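Local coordinates for signal recognition particle 54 kDa protein (Aeropyrum pernix, PDB 7EPK) that belongs to the SRP54 family of the signal recognition particle, combining an N-terminal helical bundle, a P-loop NTPase-type domain with GDP bound and a signal peptide binding domain, at residues A[3-8]-A[288-293]. Sequence-based numbering, arbitrary orientation.
Sequences EGVRRA and ARILGM
The R6 guanidinium meets the backbone of 289-292 with its edge toward R289 O, which lies near its plane, while I290 O and G292 CA approach obliquely. This is an example of an interface between the helical bundle and GTPase domains of an SRP54-type protein: helix 4-13 of the N-terminal bundle rests against the junction of helices 283-291 and 293-320. R6 NH1 is the guanidinium nitrogen nearest R289 O, but the angle is poor for a hydrogen bond. R6 CG anti to the backbone N (chi1 -177°) and a bend at chi2 place CD 3.8 Å from G292 CA; the further bend at chi3 brings the guanidinium back toward R289 O. G292 is the first residue to leave helical angles, with a positive phi of 109°, and is the N-cap of helix 293-320. V5 and I290 carry the apolar part, with L291 added: V5 CG1 and CG2 each lie 3.7 Å from I290 CG2. On the bundle side V5 also touches L30 and E33 of helix 19-36, while L291 packs against Y75 and L78 of helix 66-81 and L296 of helix 293-320. The second branch of V5 meets this leucine too, CG2 lying 4.0 Å from L291 CD1.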
ATOM      1  N   GLU A   3      12.017   9.880 -13.580  1.00104.17           N
ATOM      2  CA  GLU A   3      11.172  11.100 -13.749  1.00103.51           C
ATOM      3  C   GLU A   3      10.588  11.128 -15.169  1.00 91.81           C
ATOM      4  O   GLU A   3       9.481  11.674 -15.340  1.00101.76           O
ATOM      5  CB  GLU A   3      11.947  12.394 -13.447  1.00107.18           C
ATOM      6  CG  GLU A   3      13.307  12.211 -12.764  1.00116.30           C
ATOM      7  CD  GLU A   3      13.327  12.023 -11.248  1.00116.91           C
ATOM      8  OE1 GLU A   3      12.280  11.674 -10.658  1.00119.11           O
ATOM      9  OE2 GLU A   3      14.403  12.218 -10.652  1.00112.25           O
ATOM     10  N   GLY A   4      11.299  10.576 -16.152  1.00 73.70           N
ATOM     11  CA  GLY A   4      10.795  10.430 -17.528  1.00 75.78           C
ATOM     12  C   GLY A   4       9.449   9.722 -17.558  1.00 73.69           C
ATOM     13  O   GLY A   4       8.597  10.088 -18.392  1.00 81.04           O
ATOM     14  N   VAL A   5       9.264   8.740 -16.680  1.00 67.52           N
ATOM     15  CA  VAL A   5       8.025   7.917 -16.555  1.00 72.15           C
ATOM     16  C   VAL A   5       6.804   8.824 -16.294  1.00 70.53           C
ATOM     17  O   VAL A   5       5.731   8.583 -16.895  1.00 64.56           O
ATOM     18  CB  VAL A   5       8.198   6.842 -15.464  1.00 74.83           C
ATOM     19  CG1 VAL A   5       8.889   7.403 -14.228  1.00 82.01           C
ATOM     20  CG2 VAL A   5       6.874   6.190 -15.090  1.00 73.61           C
ATOM     21  N   ARG A   6       6.932   9.835 -15.437  1.00 70.44           N
ATOM     22  CA  ARG A   6       5.860  10.844 -15.239  1.00 74.73           C
ATOM     23  C   ARG A   6       5.471  11.365 -16.637  1.00 79.08           C
ATOM     24  O   ARG A   6       4.324  11.100 -17.046  1.00 89.65           O
ATOM     25  CB  ARG A   6       6.327  11.907 -14.233  1.00 82.62           C
ATOM     26  CG  ARG A   6       5.297  12.974 -13.884  1.00 91.37           C
ATOM     27  CD  ARG A   6       5.226  13.349 -12.408  1.00100.95           C
ATOM     28  NE  ARG A   6       6.460  13.862 -11.803  1.00109.67           N
ATOM     29  CZ  ARG A   6       7.207  13.238 -10.876  1.00109.18           C
ATOM     30  NH1 ARG A   6       6.886  12.033 -10.428  1.00104.47           N
ATOM     31  NH2 ARG A   6       8.293  13.826 -10.397  1.00101.26           N
ATOM     32  N   ARG A   7       6.410  11.983 -17.373  1.00 76.87           N
ATOM     33  CA  ARG A   7       6.207  12.608 -18.717  1.00 73.64           C
ATOM     34  C   ARG A   7       5.500  11.633 -19.664  1.00 70.75           C
ATOM     35  O   ARG A   7       4.552  12.074 -20.355  1.00 61.83           O
ATOM     36  CB  ARG A   7       7.529  13.027 -19.375  1.00 83.66           C
ATOM     37  CG  ARG A   7       7.938  14.476 -19.138  1.00 89.71           C
ATOM     38  CD  ARG A   7       9.183  14.895 -19.914  1.00 96.22           C
ATOM     39  NE  ARG A   7      10.337  14.010 -19.718  1.00106.41           N
ATOM     40  CZ  ARG A   7      10.736  13.047 -20.559  1.00104.88           C
ATOM     41  NH1 ARG A   7      10.083  12.816 -21.689  1.00 99.41           N
ATOM     42  NH2 ARG A   7      11.794  12.312 -20.255  1.00 99.23           N
ATOM     43  N   ALA A   8       5.951  10.373 -19.696  1.00 68.97           N
ATOM     44  CA  ALA A   8       5.335   9.259 -20.461  1.00 64.68           C
ATOM     45  C   ALA A   8       3.865   9.103 -20.064  1.00 65.04           C
ATOM     46  O   ALA A   8       3.008   9.014 -20.972  1.00 78.55           O
ATOM     47  CB  ALA A   8       6.075   7.969 -20.233  1.00 59.63           C
ATOM     48  N   ALA A 288       2.909   5.326  -7.237  1.00 59.89           N
ATOM     49  CA  ALA A 288       1.984   6.463  -7.411  1.00 61.12           C
ATOM     50  C   ALA A 288       2.764   7.761  -7.665  1.00 61.31           C
ATOM     51  O   ALA A 288       2.225   8.643  -8.354  1.00 60.23           O
ATOM     52  CB  ALA A 288       1.092   6.573  -6.201  1.00 64.23           C
ATOM     53  N   ARG A 289       3.968   7.887  -7.108  1.00 61.32           N
ATOM     54  CA  ARG A 289       4.755   9.141  -7.149  1.00 67.84           C
ATOM     55  C   ARG A 289       5.499   9.159  -8.476  1.00 62.33           C
ATOM     56  O   ARG A 289       5.557  10.206  -9.105  1.00 54.94           O
ATOM     57  CB  ARG A 289       5.746   9.209  -5.978  1.00 80.44           C
ATOM     58  CG  ARG A 289       5.176   9.751  -4.676  1.00 85.88           C
ATOM     59  CD  ARG A 289       6.285  10.314  -3.801  1.00 95.27           C
ATOM     60  NE  ARG A 289       5.773  11.316  -2.875  1.00106.98           N
ATOM     61  CZ  ARG A 289       5.617  11.165  -1.561  1.00115.66           C
ATOM     62  NH1 ARG A 289       5.954  10.032  -0.958  1.00117.34           N
ATOM     63  NH2 ARG A 289       5.129  12.174  -0.854  1.00110.67           N
ATOM     64  N   ILE A 290       6.106   8.019  -8.796  1.00 67.06           N
ATOM     65  CA  ILE A 290       6.737   7.666 -10.101  1.00 67.33           C
ATOM     66  C   ILE A 290       5.754   8.024 -11.226  1.00 66.16           C
ATOM     67  O   ILE A 290       6.115   8.829 -12.109  1.00 63.03           O
ATOM     68  CB  ILE A 290       7.096   6.156 -10.073  1.00 74.06           C
ATOM     69  CG1 ILE A 290       8.265   5.843  -9.135  1.00 82.25           C
ATOM     70  CG2 ILE A 290       7.343   5.586 -11.453  1.00 73.13           C
ATOM     71  CD1 ILE A 290       9.433   6.800  -9.240  1.00 89.82           C
ATOM     72  N   LEU A 291       4.549   7.446 -11.176  1.00 64.07           N
ATOM     73  CA  LEU A 291       3.508   7.568 -12.232  1.00 61.72           C
ATOM     74  C   LEU A 291       2.992   9.006 -12.275  1.00 64.47           C
ATOM     75  O   LEU A 291       2.474   9.399 -13.322  1.00 69.56           O
ATOM     76  CB  LEU A 291       2.363   6.591 -11.939  1.00 55.61           C
ATOM     77  CG  LEU A 291       2.331   5.315 -12.770  1.00 54.73           C
ATOM     78  CD1 LEU A 291       3.714   4.765 -13.044  1.00 56.08           C
ATOM     79  CD2 LEU A 291       1.483   4.257 -12.087  1.00 57.73           C
ATOM     80  N   GLY A 292       3.092   9.735 -11.166  1.00 66.43           N
ATOM     81  CA  GLY A 292       2.537  11.095 -11.036  1.00 75.18           C
ATOM     82  C   GLY A 292       1.336  11.094 -10.110  1.00 79.53           C
ATOM     83  O   GLY A 292       0.232  10.765 -10.587  1.00 77.85           O
ATOM     84  N   MET A 293       1.581  11.431  -8.835  1.00 83.82           N
ATOM     85  CA  MET A 293       0.654  11.314  -7.678  1.00 79.07           C
ATOM     86  C   MET A 293      -0.656  12.038  -7.998  1.00 69.44           C
ATOM     87  O   MET A 293      -1.713  11.451  -7.741  1.00 54.22           O
ATOM     88  CB  MET A 293       1.310  11.929  -6.437  1.00 93.59           C
ATOM     89  CG  MET A 293       0.823  11.385  -5.099  1.00 99.80           C
ATOM     90  SD  MET A 293       1.996  11.834  -3.776  1.00100.41           S
ATOM     91  CE  MET A 293       1.966  13.628  -3.885  1.00 99.05           C
TER